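Uncharacterized protein Atu2452 (Agrobacterium tumefaciens, PDB 2R8B) is of unknown function but belongs to the dienelactone hydrolase family of alpha/beta hydrolases and is probably a serine hydrolase. Local coordinates at residues A[67-72]-A[102-107]. Sequence-based numbering, arbitrary orientation.
Sequences LLHGTG and GAARFF. With SO4 (sulfate ion), chain C.
Phe106 lies against His69 and Leu68. Its CE1 sits over one face of the imidazole, 3.5 Å from His69 CE1 and displaced toward the rim. The two ring planes are inclined at 32°. The carbonyl O of His69 lies at the phenyl edge, and Leu68 CD2 reaches Phe106 CZ at 3.7 Å. His69 CG stands between the backbone N and the carbonyl carbon (chi1 63°), which turns one face of the imidazole to the phenyl ring.

The single hydrogen bond between the segments runs from Gly72 N to Ala104 O (3.0 Å, 163° at the hydrogen). Beside it, Ala103 CB packs on Gly72 CA. Thr71 and Arg105 run side by side, and Thr71 CG2 meets the guanidinium edge at Arg105 NH2.

A sulfate, probably from the crystallisation liquor, is gripped by Arg105. NH1 of Arg105 binds sulfate O3 at 2.7 Å, and NH2 of Arg105 binds sulfate O2 at 2.6 Å. The arginine chain bends at chi3, and its NE donates to Phe107 O at 2.9 Å, which steadies the guanidinium. Asn150 and Asn153 also bind the sulfate. Asn150 OD1 accepts a bond from Phe106 N, and Phe106 and Leu68 both pack on Met127 of helix 117-138.

Residues 69-72 follow strand 64-68 of the central sheet, and 103-105 belongs to a small antiparallel hairpin with 98-100. These loops lie at the C-terminal ends of the parallel strands of an alpha/beta-hydrolase sheet, near a probable Ser149-His230-Asp199 triad.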
loop_
_atom_site.group_PDB
_atom_site.type_symbol
_atom_site.label_atom_id
_atom_site.label_comp_id
_atom_site.label_asym_id
_atom_site.label_seq_id
_atom_site.Cartn_x
_atom_site.Cartn_y
_atom_site.Cartn_z
ATOM N N LEU A 67 6.656 -1.205 0.348
ATOM C CA LEU A 67 5.802 -2.399 0.300
ATOM C C LEU A 67 5.427 -2.783 1.691
ATOM O O LEU A 67 6.273 -2.867 2.575
ATOM C CB LEU A 67 6.488 -3.588 -0.342
ATOM C CG LEU A 67 7.222 -3.438 -1.672
ATOM C CD1 LEU A 67 8.679 -3.178 -1.383
ATOM C CD2 LEU A 67 7.057 -4.719 -2.472
ATOM N N LEU A 68 4.143 -3.063 1.863
ATOM C CA LEU A 68 3.536 -3.202 3.154
ATOM C C LEU A 68 2.830 -4.568 3.303
ATOM O O LEU A 68 1.825 -4.830 2.647
ATOM C CB LEU A 68 2.572 -2.033 3.291
ATOM C CG LEU A 68 3.275 -0.704 3.025
ATOM C CD1 LEU A 68 2.302 0.435 2.867
ATOM C CD2 LEU A 68 4.187 -0.432 4.163
ATOM N N HIS A 69 3.368 -5.421 4.172
ATOM C CA HIS A 69 2.905 -6.787 4.351
ATOM C C HIS A 69 1.464 -6.850 4.864
ATOM O O HIS A 69 0.952 -5.862 5.377
ATOM C CB HIS A 69 3.802 -7.502 5.351
ATOM C CG HIS A 69 3.767 -6.898 6.717
ATOM N ND1 HIS A 69 4.749 -6.046 7.179
ATOM C CD2 HIS A 69 2.866 -7.009 7.719
ATOM C CE1 HIS A 69 4.454 -5.659 8.407
ATOM N NE2 HIS A 69 3.314 -6.227 8.757
ATOM N N GLY A 70 0.829 -8.019 4.729
ATOM C CA GLY A 70 -0.469 -8.265 5.328
ATOM C C GLY A 70 -0.325 -8.530 6.819
ATOM O O GLY A 70 0.792 -8.639 7.338
ATOM N N THR A 71 -1.449 -8.614 7.507
ATOM C CA THR A 71 -1.498 -9.060 8.876
ATOM C C THR A 71 -0.701 -10.378 8.991
ATOM O O THR A 71 -0.884 -11.304 8.170
ATOM C CB THR A 71 -2.991 -9.319 9.331
ATOM O OG1 THR A 71 -3.914 -8.527 8.533
ATOM C CG2 THR A 71 -3.179 -9.069 10.821
ATOM N N GLY A 72 0.182 -10.463 9.990
ATOM C CA GLY A 72 0.880 -11.697 10.261
ATOM C C GLY A 72 2.196 -11.811 9.522
ATOM O O GLY A 72 3.027 -12.618 9.893
ATOM N N GLY A 102 1.143 -11.522 18.925
ATOM C CA GLY A 102 1.941 -12.202 17.910
ATOM C C GLY A 102 1.948 -11.528 16.547
ATOM O O GLY A 102 2.932 -10.889 16.185
ATOM N N ALA A 103 0.858 -11.668 15.789
ATOM C CA ALA A 103 0.807 -11.159 14.399
ATOM C C ALA A 103 0.971 -9.618 14.249
ATOM O O ALA A 103 0.211 -8.824 14.814
ATOM C CB ALA A 103 -0.436 -11.668 13.680
ATOM N N ALA A 104 1.980 -9.207 13.488
ATOM C CA ALA A 104 2.233 -7.787 13.295
ATOM C C ALA A 104 1.301 -7.154 12.241
ATOM O O ALA A 104 0.981 -7.788 11.215
ATOM C CB ALA A 104 3.672 -7.572 12.939
ATOM N N ARG A 105 0.851 -5.924 12.505
ATOM C CA ARG A 105 0.027 -5.152 11.550
ATOM C C ARG A 105 0.362 -3.693 11.642
ATOM O O ARG A 105 1.118 -3.294 12.535
ATOM C CB ARG A 105 -1.488 -5.362 11.728
ATOM C CG ARG A 105 -1.958 -5.712 13.136
ATOM C CD ARG A 105 -3.395 -6.188 13.203
ATOM N NE ARG A 105 -4.280 -5.132 12.743
ATOM C CZ ARG A 105 -5.068 -5.214 11.665
ATOM N NH1 ARG A 105 -5.822 -4.168 11.314
ATOM N NH2 ARG A 105 -5.124 -6.343 10.947
ATOM N N PHE A 106 -0.198 -2.912 10.718
ATOM C CA PHE A 106 0.085 -1.493 10.644
ATOM C C PHE A 106 -0.834 -0.529 11.411
ATOM O O PHE A 106 -0.573 0.689 11.392
ATOM C CB PHE A 106 0.157 -1.055 9.195
ATOM C CG PHE A 106 1.390 -1.496 8.515
ATOM C CD1 PHE A 106 1.380 -2.627 7.699
ATOM C CD2 PHE A 106 2.594 -0.812 8.717
ATOM C CE1 PHE A 106 2.561 -3.082 7.065
ATOM C CE2 PHE A 106 3.766 -1.242 8.105
ATOM C CZ PHE A 106 3.743 -2.385 7.270
ATOM N N PHE A 107 -1.901 -1.033 12.048
ATOM C CA PHE A 107 -2.832 -0.204 12.860
ATOM C C PHE A 107 -3.823 -1.096 13.538
ATOM O O PHE A 107 -4.039 -2.220 13.114
ATOM C CB PHE A 107 -3.577 0.855 12.046
ATOM C CG PHE A 107 -4.483 0.283 10.996
ATOM C CD1 PHE A 107 -3.969 -0.129 9.768
ATOM C CD2 PHE A 107 -5.838 0.156 11.234
ATOM C CE1 PHE A 107 -4.768 -0.662 8.786
ATOM C CE2 PHE A 107 -6.655 -0.388 10.279
ATOM C CZ PHE A 107 -6.098 -0.799 9.024
HETATM S S SO4 C . -7.183 -4.842 8.236
HETATM O O1 SO4 C . -6.615 -3.678 7.567
HETATM O O2 SO4 C . -6.090 -5.742 8.587
HETATM O O3 SO4 C . -7.793 -4.390 9.484
HETATM O O4 SO4 C . -8.145 -5.582 7.389
#